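Local coordinates for reticulocyte-binding protein 2a (Plasmodium vivax, PDB 4Z8N) that probably binds a receptor on the erythrocyte surface during parasite invasion, this chain being its largely alpha-helical erythrocyte-binding domain, at residues M28-E33 and L252-A257; I81-L84 and N89-I92; A99-Y104 and I204-E209; E160-V165 and A261-S266. One frame throughout, in Å; residues are numbered along the deposited sequence.

Contact 1. Residues M28-E33 and L252-A257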
loop_
_atom_site.group_PDB
_atom_site.type_symbol
_atom_site.label_atom_id
_atom_site.label_comp_id
_atom_site.label_asym_id
_atom_site.label_seq_id
_atom_site.Cartn_x
_atom_site.Cartn_y
_atom_site.Cartn_z
ATOM N N MET A 28 -1.127 -5.996 11.418
ATOM C CA MET A 28 -1.720 -5.104 12.407
ATOM C C MET A 28 -3.180 -4.857 12.071
ATOM O O MET A 28 -4.026 -4.749 12.957
ATOM C CB MET A 28 -0.952 -3.781 12.477
ATOM C CG MET A 28 0.540 -3.950 12.745
ATOM S SD MET A 28 0.899 -4.710 14.344
ATOM C CE MET A 28 0.644 -3.329 15.447
ATOM N N ASN A 29 -3.463 -4.769 10.777
ATOM C CA ASN A 29 -4.829 -4.651 10.299
ATOM C C ASN A 29 -5.614 -5.911 10.643
ATOM O O ASN A 29 -6.770 -5.850 11.055
ATOM C CB ASN A 29 -4.844 -4.410 8.790
ATOM C CG ASN A 29 -6.108 -3.721 8.325
ATOM O OD1 ASN A 29 -7.206 -4.258 8.458
ATOM N ND2 ASN A 29 -5.958 -2.529 7.763
ATOM N N TYR A 30 -4.960 -7.055 10.477
ATOM C CA TYR A 30 -5.559 -8.348 10.778
ATOM C C TYR A 30 -5.909 -8.479 12.262
ATOM O O TYR A 30 -6.990 -8.956 12.613
ATOM C CB TYR A 30 -4.611 -9.472 10.348
ATOM C CG TYR A 30 -5.013 -10.849 10.827
ATOM C CD1 TYR A 30 -6.013 -11.564 10.184
ATOM C CD2 TYR A 30 -4.380 -11.438 11.915
ATOM C CE1 TYR A 30 -6.383 -12.821 10.615
ATOM C CE2 TYR A 30 -4.743 -12.699 12.355
ATOM C CZ TYR A 30 -5.744 -13.383 11.701
ATOM O OH TYR A 30 -6.111 -14.635 12.128
ATOM N N PHE A 31 -5.000 -8.046 13.131
ATOM C CA PHE A 31 -5.219 -8.141 14.570
ATOM C C PHE A 31 -6.394 -7.271 15.010
ATOM O O PHE A 31 -7.109 -7.610 15.955
ATOM C CB PHE A 31 -3.952 -7.749 15.334
ATOM C CG PHE A 31 -2.792 -8.674 15.099
ATOM C CD1 PHE A 31 -3.000 -10.025 14.867
ATOM C CD2 PHE A 31 -1.492 -8.191 15.098
ATOM C CE1 PHE A 31 -1.934 -10.882 14.648
ATOM C CE2 PHE A 31 -0.420 -9.043 14.877
ATOM C CZ PHE A 31 -0.642 -10.390 14.652
ATOM N N ALA A 32 -6.592 -6.152 14.319
ATOM C CA ALA A 32 -7.717 -5.270 14.600
ATOM C C ALA A 32 -9.030 -5.921 14.179
ATOM O O ALA A 32 -10.053 -5.754 14.841
ATOM C CB ALA A 32 -7.536 -3.929 13.895
ATOM N N GLU A 33 -8.992 -6.669 13.080
ATOM C CA GLU A 33 -10.176 -7.364 12.578
ATOM C C GLU A 33 -10.625 -8.474 13.519
ATOM O O GLU A 33 -11.817 -8.625 13.784
ATOM C CB GLU A 33 -9.914 -7.943 11.185
ATOM C CG GLU A 33 -9.815 -6.889 10.100
ATOM C CD GLU A 33 -11.074 -6.052 9.994
ATOM O OE1 GLU A 33 -12.180 -6.622 10.114
ATOM O OE2 GLU A 33 -10.958 -4.824 9.803
ATOM N N LEU A 252 -11.338 -21.133 9.845
ATOM C CA LEU A 252 -12.387 -20.418 9.126
ATOM C C LEU A 252 -12.396 -18.949 9.538
ATOM O O LEU A 252 -12.477 -18.057 8.690
ATOM C CB LEU A 252 -13.756 -21.055 9.381
ATOM C CG LEU A 252 -14.138 -22.248 8.501
ATOM C CD1 LEU A 252 -15.532 -22.745 8.846
ATOM C CD2 LEU A 252 -14.052 -21.880 7.027
ATOM N N TYR A 253 -12.302 -18.710 10.843
ATOM C CA TYR A 253 -12.218 -17.355 11.376
ATOM C C TYR A 253 -11.003 -16.623 10.816
ATOM O O TYR A 253 -11.116 -15.518 10.284
ATOM C CB TYR A 253 -12.134 -17.369 12.907
ATOM C CG TYR A 253 -13.434 -17.623 13.644
ATOM C CD1 TYR A 253 -14.556 -18.115 12.988
ATOM C CD2 TYR A 253 -13.535 -17.360 15.007
ATOM C CE1 TYR A 253 -15.742 -18.343 13.674
ATOM C CE2 TYR A 253 -14.712 -17.585 15.699
ATOM C CZ TYR A 253 -15.812 -18.075 15.030
ATOM O OH TYR A 253 -16.981 -18.295 15.724
ATOM N N PHE A 254 -9.841 -17.255 10.939
ATOM C CA PHE A 254 -8.573 -16.621 10.601
ATOM C C PHE A 254 -8.432 -16.375 9.101
ATOM O O PHE A 254 -7.923 -15.337 8.686
ATOM C CB PHE A 254 -7.404 -17.471 11.106
ATOM C CG PHE A 254 -7.331 -17.579 12.607
ATOM C CD1 PHE A 254 -8.051 -16.715 13.419
ATOM C CD2 PHE A 254 -6.540 -18.546 13.205
ATOM C CE1 PHE A 254 -7.984 -16.815 14.798
ATOM C CE2 PHE A 254 -6.468 -18.651 14.585
ATOM C CZ PHE A 254 -7.192 -17.784 15.381
ATOM N N ASP A 255 -8.878 -17.331 8.293
ATOM C CA ASP A 255 -8.835 -17.179 6.842
ATOM C C ASP A 255 -9.705 -16.014 6.385
ATOM O O ASP A 255 -9.303 -15.229 5.528
ATOM C CB ASP A 255 -9.279 -18.470 6.151
ATOM C CG ASP A 255 -8.215 -19.553 6.195
ATOM O OD1 ASP A 255 -7.187 -19.356 6.877
ATOM O OD2 ASP A 255 -8.410 -20.607 5.554
ATOM N N SER A 256 -10.895 -15.907 6.966
ATOM C CA SER A 256 -11.833 -14.840 6.632
ATOM C C SER A 256 -11.264 -13.470 6.959
ATOM O O SER A 256 -11.283 -12.563 6.127
ATOM C CB SER A 256 -13.153 -15.036 7.379
ATOM O OG SER A 256 -13.757 -16.261 7.019
ATOM N N ALA A 257 -10.765 -13.327 8.181
ATOM C CA ALA A 257 -10.237 -12.054 8.650
ATOM C C ALA A 257 -8.991 -11.656 7.867
ATOM O O ALA A 257 -8.786 -10.480 7.579
ATOM C CB ALA A 257 -9.932 -12.124 10.137
#
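Y30 spans most of the gap between helix 26-37 and helix 246-297, reaching F254 and A257 within the largely alpha-helical erythrocyte-binding domain. The axes of the two short segments come within 10.1 Å, their directions 127° apart, and the Y30 ring bridges them. A chi1 of 170° swings that ring away from its backbone N, bringing its CE1 side to the A257 methyl and its hydroxyl to F254. Y30 CE1 is the carbon that packs: it lies 3.6 Å from A257 CB, and F254 O sits at the ring edge, near the plane, 3.5 Å from Y30 CE1. One turn further along helix 26-37, E33 points at the same alanine, its CB 4.3 Å from A257 CB, while its carboxylate turns elsewhere, to weak bonds with Y36 and Y158 and a long, weak ion pair with K264. F254 carries its ring beside its own backbone N (chi1 -65°), where it also meets Y134 edge-to-face, so helix 119-136 joins the same buried layer. The phenol end of Y30 arrives obliquely at the root of this phenylalanine, with Y30 OH 3.3 Å from F254 CB and 3.1 Å from F254 CD1.

Contact 2. Residues I81-L84 and N89-I92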
loop_
_atom_site.group_PDB
_atom_site.type_symbol
_atom_site.label_atom_id
_atom_site.label_comp_id
_atom_site.label_asym_id
_atom_site.label_seq_id
_atom_site.Cartn_x
_atom_site.Cartn_y
_atom_site.Cartn_z
ATOM N N ILE A 81 12.420 16.265 -4.800
ATOM C CA ILE A 81 11.411 15.989 -5.820
ATOM C C ILE A 81 10.787 17.284 -6.342
ATOM O O ILE A 81 10.546 17.427 -7.542
ATOM C CB ILE A 81 10.306 15.060 -5.265
ATOM C CG1 ILE A 81 10.884 13.676 -4.975
ATOM C CG2 ILE A 81 9.141 14.957 -6.238
ATOM C CD1 ILE A 81 9.903 12.719 -4.356
ATOM N N PHE A 82 10.540 18.227 -5.436
ATOM C CA PHE A 82 9.978 19.527 -5.801
ATOM C C PHE A 82 10.891 20.261 -6.788
ATOM O O PHE A 82 10.416 20.865 -7.753
ATOM C CB PHE A 82 9.744 20.376 -4.545
ATOM C CG PHE A 82 9.096 21.709 -4.816
ATOM C CD1 PHE A 82 7.988 21.803 -5.643
ATOM C CD2 PHE A 82 9.580 22.866 -4.222
ATOM C CE1 PHE A 82 7.386 23.026 -5.888
ATOM C CE2 PHE A 82 8.982 24.094 -4.461
ATOM C CZ PHE A 82 7.883 24.174 -5.295
ATOM N N VAL A 83 12.200 20.195 -6.550
ATOM C CA VAL A 83 13.173 20.799 -7.457
ATOM C C VAL A 83 13.160 20.107 -8.819
ATOM O O VAL A 83 13.213 20.760 -9.863
ATOM C CB VAL A 83 14.608 20.744 -6.883
ATOM C CG1 VAL A 83 15.592 21.390 -7.849
ATOM C CG2 VAL A 83 14.671 21.428 -5.527
ATOM N N LEU A 84 13.077 18.781 -8.800
ATOM C CA LEU A 84 13.123 17.987 -10.023
ATOM C C LEU A 84 11.843 18.104 -10.850
ATOM O O LEU A 84 11.856 17.863 -12.058
ATOM C CB LEU A 84 13.388 16.518 -9.686
ATOM C CG LEU A 84 14.736 16.200 -9.038
ATOM C CD1 LEU A 84 14.768 14.755 -8.569
ATOM C CD2 LEU A 84 15.879 16.473 -10.006
ATOM N N ASN A 89 11.184 26.924 -12.635
ATOM C CA ASN A 89 10.833 27.887 -11.601
ATOM C C ASN A 89 11.909 27.982 -10.524
ATOM O O ASN A 89 12.030 29.004 -9.850
ATOM C CB ASN A 89 9.485 27.534 -10.976
ATOM C CG ASN A 89 8.319 27.850 -11.896
ATOM O OD1 ASN A 89 7.993 29.015 -12.127
ATOM N ND2 ASN A 89 7.686 26.813 -12.423
ATOM N N HIS A 90 12.689 26.917 -10.365
ATOM C CA HIS A 90 13.811 26.924 -9.432
ATOM C C HIS A 90 15.032 27.588 -10.061
ATOM O O HIS A 90 15.986 27.941 -9.362
ATOM C CB HIS A 90 14.161 25.498 -8.988
ATOM C CG HIS A 90 13.324 24.991 -7.854
ATOM N ND1 HIS A 90 12.158 24.282 -8.048
ATOM C CD2 HIS A 90 13.488 25.086 -6.513
ATOM C CE1 HIS A 90 11.640 23.960 -6.875
ATOM N NE2 HIS A 90 12.427 24.438 -5.927
ATOM N N ASN A 91 14.986 27.753 -11.381
ATOM C CA ASN A 91 16.090 28.321 -12.155
ATOM C C ASN A 91 17.363 27.494 -11.989
ATOM O O ASN A 91 18.468 28.032 -11.875
ATOM C CB ASN A 91 16.341 29.781 -11.756
ATOM C CG ASN A 91 17.217 30.515 -12.753
ATOM O OD1 ASN A 91 17.086 30.335 -13.963
ATOM N ND2 ASN A 91 18.125 31.341 -12.247
ATOM N N ILE A 92 17.198 26.179 -11.971
ATOM C CA ILE A 92 18.328 25.272 -11.844
ATOM C C ILE A 92 18.765 24.819 -13.238
ATOM O O ILE A 92 17.933 24.624 -14.126
ATOM C CB ILE A 92 17.975 24.060 -10.945
ATOM C CG1 ILE A 92 19.209 23.201 -10.665
ATOM C CG2 ILE A 92 16.863 23.226 -11.558
ATOM C CD1 ILE A 92 18.913 21.973 -9.824
#
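F82 comes first, receiving the edge of the H90 imidazole on one face of its ring. Rotation about its first torsion (chi1 -177°) carries that ring toward the histidine. H90 CE1 stands 3.5 Å from F82 CD2 and is displaced from the ring centre toward the rim. The centroids are 4.8 Å apart and the planes meet at 79°, a T-shaped pair with the histidine as the edge. The F82 carbonyl also lies close, F82 O being 3.4 Å from H90 CE1. This is the turn joining helix 71-85 to helix 94-115, where the short helix 87-90 ends in a Schellman motif with N91 at positive phi; the chain reversal brings H90 and I92 back against the preceding helix. Within the turn, H90 ND1 is hydrogen-bonded to Y86 O, which helps fix the rotation of the imidazole. V83 follows, laying its CA and one methyl on a face of the imidazole: V83 CA makes a CH-pi contact 3.8 Å from the H90 ring centroid, 24° off the normal. V83 CG2, 3.8 Å from H90 NE2, covers the same face, while V83 CG1 packs on the end of the isoleucine chain, 3.9 Å from I92 CD1.

Contact 3. Residues A99-Y104 and I204-E209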
loop_
_atom_site.group_PDB
_atom_site.type_symbol
_atom_site.label_atom_id
_atom_site.label_comp_id
_atom_site.label_asym_id
_atom_site.label_seq_id
_atom_site.Cartn_x
_atom_site.Cartn_y
_atom_site.Cartn_z
ATOM N N ALA A 99 22.699 16.282 -10.824
ATOM C CA ALA A 99 23.202 16.051 -9.478
ATOM C C ALA A 99 22.044 15.892 -8.496
ATOM O O ALA A 99 22.103 15.081 -7.571
ATOM C CB ALA A 99 24.119 17.189 -9.050
ATOM N N LYS A 100 20.988 16.669 -8.713
ATOM C CA LYS A 100 19.808 16.614 -7.859
ATOM C C LYS A 100 19.084 15.282 -8.016
ATOM O O LYS A 100 18.541 14.740 -7.053
ATOM C CB LYS A 100 18.856 17.767 -8.180
ATOM C CG LYS A 100 18.319 18.479 -6.952
ATOM C CD LYS A 100 19.426 19.238 -6.242
ATOM C CE LYS A 100 18.944 19.826 -4.926
ATOM N NZ LYS A 100 18.489 18.764 -3.984
ATOM N N HIS A 101 19.076 14.758 -9.238
ATOM C CA HIS A 101 18.460 13.467 -9.494
ATOM C C HIS A 101 19.265 12.369 -8.816
ATOM O O HIS A 101 18.706 11.434 -8.241
ATOM C CB HIS A 101 18.353 13.196 -10.994
ATOM C CG HIS A 101 17.640 11.920 -11.319
ATOM N ND1 HIS A 101 16.267 11.836 -11.401
ATOM C CD2 HIS A 101 18.110 10.675 -11.570
ATOM C CE1 HIS A 101 15.921 10.594 -11.694
ATOM N NE2 HIS A 101 17.019 9.871 -11.803
ATOM N N ASN A 102 20.586 12.493 -8.891
ATOM C CA ASN A 102 21.480 11.576 -8.200
ATOM C C ASN A 102 21.218 11.602 -6.694
ATOM O O ASN A 102 21.207 10.563 -6.033
ATOM C CB ASN A 102 22.935 11.934 -8.504
ATOM C CG ASN A 102 23.907 10.876 -8.033
ATOM O OD1 ASN A 102 24.146 9.886 -8.723
ATOM N ND2 ASN A 102 24.482 11.084 -6.856
ATOM N N GLU A 103 20.991 12.799 -6.166
ATOM C CA GLU A 103 20.675 12.985 -4.755
ATOM C C GLU A 103 19.333 12.345 -4.395
ATOM O O GLU A 103 19.177 11.763 -3.320
ATOM C CB GLU A 103 20.660 14.478 -4.415
ATOM C CG GLU A 103 20.512 14.793 -2.937
ATOM C CD GLU A 103 20.708 16.269 -2.641
ATOM O OE1 GLU A 103 21.074 17.019 -3.572
ATOM O OE2 GLU A 103 20.499 16.680 -1.480
ATOM N N TYR A 104 18.371 12.460 -5.307
ATOM C CA TYR A 104 17.046 11.878 -5.125
ATOM C C TYR A 104 17.110 10.362 -4.939
ATOM O O TYR A 104 16.433 9.811 -4.074
ATOM C CB TYR A 104 16.150 12.228 -6.315
ATOM C CG TYR A 104 15.004 11.264 -6.531
ATOM C CD1 TYR A 104 13.836 11.361 -5.786
ATOM C CD2 TYR A 104 15.090 10.259 -7.487
ATOM C CE1 TYR A 104 12.788 10.480 -5.983
ATOM C CE2 TYR A 104 14.049 9.376 -7.689
ATOM C CZ TYR A 104 12.902 9.489 -6.936
ATOM O OH TYR A 104 11.866 8.607 -7.142
ATOM N N ILE A 204 10.471 15.924 -17.638
ATOM C CA ILE A 204 9.469 15.075 -18.282
ATOM C C ILE A 204 9.810 13.605 -18.069
ATOM O O ILE A 204 8.995 12.789 -17.622
ATOM C CB ILE A 204 9.402 15.386 -19.792
ATOM C CG1 ILE A 204 8.759 16.747 -20.023
ATOM C CG2 ILE A 204 8.648 14.329 -20.553
ATOM C CD1 ILE A 204 8.700 17.143 -21.475
ATOM N N ASN A 205 11.039 13.300 -18.448
ATOM C CA ASN A 205 11.768 12.089 -18.129
ATOM C C ASN A 205 11.703 11.618 -16.681
ATOM O O ASN A 205 11.445 10.449 -16.447
ATOM C CB ASN A 205 13.186 12.384 -18.557
ATOM C CG ASN A 205 13.451 11.978 -19.978
ATOM O OD1 ASN A 205 13.898 10.862 -20.176
ATOM N ND2 ASN A 205 12.844 12.717 -20.960
ATOM N N PHE A 206 11.905 12.512 -15.714
ATOM C CA PHE A 206 11.751 12.155 -14.297
ATOM C C PHE A 206 10.294 11.901 -13.871
ATOM O O PHE A 206 9.993 10.942 -13.148
ATOM C CB PHE A 206 12.345 13.256 -13.428
ATOM C CG PHE A 206 12.038 13.115 -11.968
ATOM C CD1 PHE A 206 12.696 12.171 -11.199
ATOM C CD2 PHE A 206 11.107 13.942 -11.360
ATOM C CE1 PHE A 206 12.428 12.047 -9.859
ATOM C CE2 PHE A 206 10.835 13.823 -10.020
ATOM C CZ PHE A 206 11.495 12.874 -9.266
ATOM N N LEU A 207 9.404 12.789 -14.306
ATOM C CA LEU A 207 7.983 12.710 -13.971
ATOM C C LEU A 207 7.298 11.480 -14.579
ATOM O O LEU A 207 6.554 10.790 -13.890
ATOM C CB LEU A 207 7.269 13.983 -14.421
ATOM C CG LEU A 207 5.834 14.156 -13.934
ATOM C CD1 LEU A 207 5.728 13.868 -12.448
ATOM C CD2 LEU A 207 5.377 15.557 -14.228
ATOM N N GLN A 208 7.677 11.120 -15.803
ATOM C CA GLN A 208 7.247 9.884 -16.441
ATOM C C GLN A 208 7.707 8.680 -15.654
ATOM O O GLN A 208 6.981 7.744 -15.498
ATOM C CB GLN A 208 7.742 9.742 -17.882
ATOM C CG GLN A 208 6.999 10.549 -18.912
ATOM C CD GLN A 208 7.648 10.575 -20.279
ATOM O OE1 GLN A 208 7.092 11.087 -21.201
ATOM N NE2 GLN A 208 8.817 10.038 -20.393
ATOM N N GLU A 209 8.935 8.708 -15.175
ATOM C CA GLU A 209 9.435 7.542 -14.441
ATOM C C GLU A 209 8.752 7.352 -13.087
ATOM O O GLU A 209 8.428 6.226 -12.706
ATOM C CB GLU A 209 10.948 7.631 -14.233
ATOM C CG GLU A 209 11.595 6.337 -13.709
ATOM C CD GLU A 209 13.095 6.300 -13.955
ATOM O OE1 GLU A 209 13.587 7.200 -14.666
ATOM O OE2 GLU A 209 13.781 5.386 -13.440
#
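An aromatic cluster of H101, Y104 and F206 joins helix 94-115 to helix 199-237. F206 is its central member, extended from its helix with CG anti to the backbone N (chi1 170°), and one side of its ring serves both partners through neighbouring carbons. F206 CE1 stands over the middle of the Y104 ring, 3.8 Å from Y104 CE2. The ring centroids are 5.2 Å apart and the planes nearly perpendicular at 89°, a T-shaped stack in which the phenylalanine supplies the edge and the tyrosine the face. The next carbon along, F206 CD1, meets the rim of the imidazole in its plane, 3.6 Å from H101 ND1. Although these two planes are also almost at right angles, neither ring covers the other, and the contact is rim to rim. H101 and Y104, three residues apart on one helical face, thus both meet the same side of the phenylalanine, and Y104 CD2 in turn lies over one face of the imidazole. Behind the cluster, Y104 packs on L77 and T80 of helix 71-85, while I204 and L207 turn toward helix 246-297. The three rings form a helix-to-helix aromatic packing contact in this largely helical domain of the Rh5 coiled-coil family.

Contact 4. Residues E160-V165 and A261-S266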
loop_
_atom_site.group_PDB
_atom_site.type_symbol
_atom_site.label_atom_id
_atom_site.label_comp_id
_atom_site.label_asym_id
_atom_site.label_seq_id
_atom_site.Cartn_x
_atom_site.Cartn_y
_atom_site.Cartn_z
ATOM N N GLU A 160 -20.362 -8.055 1.785
ATOM C CA GLU A 160 -21.033 -6.801 1.455
ATOM C C GLU A 160 -20.032 -5.652 1.297
ATOM O O GLU A 160 -20.214 -4.767 0.462
ATOM C CB GLU A 160 -22.072 -6.458 2.526
ATOM C CG GLU A 160 -22.912 -5.222 2.224
ATOM C CD GLU A 160 -23.830 -5.396 1.023
ATOM O OE1 GLU A 160 -24.110 -6.551 0.636
ATOM O OE2 GLU A 160 -24.276 -4.371 0.466
ATOM N N ARG A 161 -18.971 -5.677 2.096
ATOM C CA ARG A 161 -17.963 -4.627 2.047
ATOM C C ARG A 161 -17.124 -4.666 0.770
ATOM O O ARG A 161 -16.840 -3.624 0.189
ATOM C CB ARG A 161 -17.055 -4.708 3.276
ATOM C CG ARG A 161 -17.717 -4.191 4.541
ATOM C CD ARG A 161 -16.830 -4.374 5.756
ATOM N NE ARG A 161 -17.444 -3.811 6.957
ATOM C CZ ARG A 161 -16.911 -3.882 8.172
ATOM N NH1 ARG A 161 -15.748 -4.494 8.355
ATOM N NH2 ARG A 161 -17.544 -3.342 9.204
ATOM N N VAL A 162 -16.740 -5.859 0.323
ATOM C CA VAL A 162 -15.911 -5.964 -0.875
ATOM C C VAL A 162 -16.722 -5.705 -2.144
ATOM O O VAL A 162 -16.157 -5.405 -3.193
ATOM C CB VAL A 162 -15.223 -7.343 -0.988
ATOM C CG1 VAL A 162 -14.321 -7.586 0.210
ATOM C CG2 VAL A 162 -16.248 -8.451 -1.135
ATOM N N LYS A 163 -18.042 -5.812 -2.042
ATOM C CA LYS A 163 -18.919 -5.550 -3.179
ATOM C C LYS A 163 -19.193 -4.060 -3.344
ATOM O O LYS A 163 -19.747 -3.634 -4.355
ATOM C CB LYS A 163 -20.248 -6.293 -3.023
ATOM C CG LYS A 163 -20.164 -7.796 -3.212
ATOM C CD LYS A 163 -21.540 -8.431 -3.060
ATOM C CE LYS A 163 -21.485 -9.932 -3.282
ATOM N NZ LYS A 163 -22.808 -10.578 -3.046
ATOM N N GLU A 164 -18.810 -3.272 -2.347
ATOM C CA GLU A 164 -19.112 -1.846 -2.355
ATOM C C GLU A 164 -18.351 -1.089 -3.442
ATOM O O GLU A 164 -18.842 -0.086 -3.959
ATOM C CB GLU A 164 -18.819 -1.232 -0.985
ATOM C CG GLU A 164 -19.912 -1.487 0.042
ATOM C CD GLU A 164 -19.552 -0.971 1.418
ATOM O OE1 GLU A 164 -20.133 -1.459 2.410
ATOM O OE2 GLU A 164 -18.685 -0.078 1.510
ATOM N N VAL A 165 -17.163 -1.566 -3.798
ATOM C CA VAL A 165 -16.378 -0.901 -4.834
ATOM C C VAL A 165 -16.091 -1.829 -6.017
ATOM O O VAL A 165 -15.899 -3.035 -5.854
ATOM C CB VAL A 165 -15.044 -0.349 -4.264
ATOM C CG1 VAL A 165 -14.082 -1.477 -3.937
ATOM C CG2 VAL A 165 -14.404 0.631 -5.241
ATOM N N ALA A 261 -8.597 -8.335 5.717
ATOM C CA ALA A 261 -7.525 -7.441 6.153
ATOM C C ALA A 261 -6.598 -7.104 4.991
ATOM O O ALA A 261 -6.147 -5.968 4.857
ATOM C CB ALA A 261 -6.739 -8.063 7.295
ATOM N N THR A 262 -6.328 -8.101 4.152
ATOM C CA THR A 262 -5.514 -7.917 2.954
ATOM C C THR A 262 -6.196 -6.963 1.978
ATOM O O THR A 262 -5.564 -6.062 1.425
ATOM C CB THR A 262 -5.243 -9.261 2.255
ATOM O OG1 THR A 262 -4.479 -10.102 3.128
ATOM C CG2 THR A 262 -4.471 -9.056 0.957
ATOM N N TYR A 263 -7.492 -7.175 1.776
ATOM C CA TYR A 263 -8.299 -6.313 0.924
ATOM C C TYR A 263 -8.313 -4.877 1.444
ATOM O O TYR A 263 -8.065 -3.931 0.696
ATOM C CB TYR A 263 -9.726 -6.864 0.828
ATOM C CG TYR A 263 -10.729 -5.923 0.199
ATOM C CD1 TYR A 263 -10.871 -5.849 -1.180
ATOM C CD2 TYR A 263 -11.545 -5.119 0.986
ATOM C CE1 TYR A 263 -11.791 -4.992 -1.757
ATOM C CE2 TYR A 263 -12.465 -4.262 0.419
ATOM C CZ TYR A 263 -12.584 -4.202 -0.952
ATOM O OH TYR A 263 -13.500 -3.351 -1.517
ATOM N N LYS A 264 -8.597 -4.725 2.732
ATOM C CA LYS A 264 -8.732 -3.407 3.343
ATOM C C LYS A 264 -7.408 -2.643 3.378
ATOM O O LYS A 264 -7.370 -1.441 3.123
ATOM C CB LYS A 264 -9.296 -3.545 4.759
ATOM C CG LYS A 264 -9.473 -2.227 5.498
ATOM C CD LYS A 264 -9.984 -2.466 6.909
ATOM C CE LYS A 264 -10.102 -1.173 7.694
ATOM N NZ LYS A 264 -10.573 -1.428 9.086
ATOM N N PHE A 265 -6.329 -3.349 3.700
ATOM C CA PHE A 265 -5.004 -2.753 3.797
ATOM C C PHE A 265 -4.593 -2.087 2.480
ATOM O O PHE A 265 -4.022 -0.997 2.479
ATOM C CB PHE A 265 -3.982 -3.824 4.199
ATOM C CG PHE A 265 -2.605 -3.291 4.481
ATOM C CD1 PHE A 265 -2.358 -2.537 5.616
ATOM C CD2 PHE A 265 -1.550 -3.577 3.628
ATOM C CE1 PHE A 265 -1.089 -2.060 5.886
ATOM C CE2 PHE A 265 -0.277 -3.101 3.894
ATOM C CZ PHE A 265 -0.047 -2.343 5.023
ATOM N N SER A 266 -4.904 -2.735 1.360
ATOM C CA SER A 266 -4.495 -2.221 0.055
ATOM C C SER A 266 -5.517 -1.275 -0.570
ATOM O O SER A 266 -5.147 -0.383 -1.336
ATOM C CB SER A 266 -4.210 -3.377 -0.903
ATOM O OG SER A 266 -2.905 -3.889 -0.690
#
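Y263 lays one ring face under V162, whose CG1 methyl sits almost squarely over the ring centre. The CH-pi contact measures 3.7 Å from V162 CG1 to the centroid of the Y263 ring and is only 8° off the normal. Both torsions serve it: the tyrosine's chi1 of 169° sends its ring out from helix 246-297, and the valine holds CG1 beside its own backbone N (chi1 -60°), directed down onto the ring. The far end of the phenol passes beneath the valine backbone, where Y263 OH is 3.6 Å from V162 CA. V165 meets the ring differently, at its edge and near its plane, with V165 CG1 3.1 Å from Y263 OH, a very tight approach for a methyl and an oxygen. The hydroxyl is buried and has no polar partner in the model; the carbonyl oxygens R161 O and V162 O both lie 3.8 Å from Y263 OH, and neither is bonded to it. The phenol is therefore held by packing on its face and tip. Its side chain also touches I225 of helix 199-237, whose K229 is hydrogen-bonded to V162 O, so the end of helix 149-162 joins both long helices of the erythrocyte-binding domain.

From the N terminus, helix 26-37 supplies the first half of contact 1, whose loop closes only 219 residues later on helix 246-297. Contacts 2 and 3 both fall within that span. Contact 2 closes a short hairpin between helix 71-85 and the turn beyond it; contact 3 opens next, on helix 94-115, and closes on helix 199-237. These two touch through L84, which packs on Y104 and F206. Contact 4 starts inside the loop of contact 3 and finishes beyond it, so the two cross, and it crosses contact 1 as well. Contacts 1 and 4 share helix 246-297 and adjoin, centres 13 Å apart, on the side of the chain's centre opposite contacts 2 and 3.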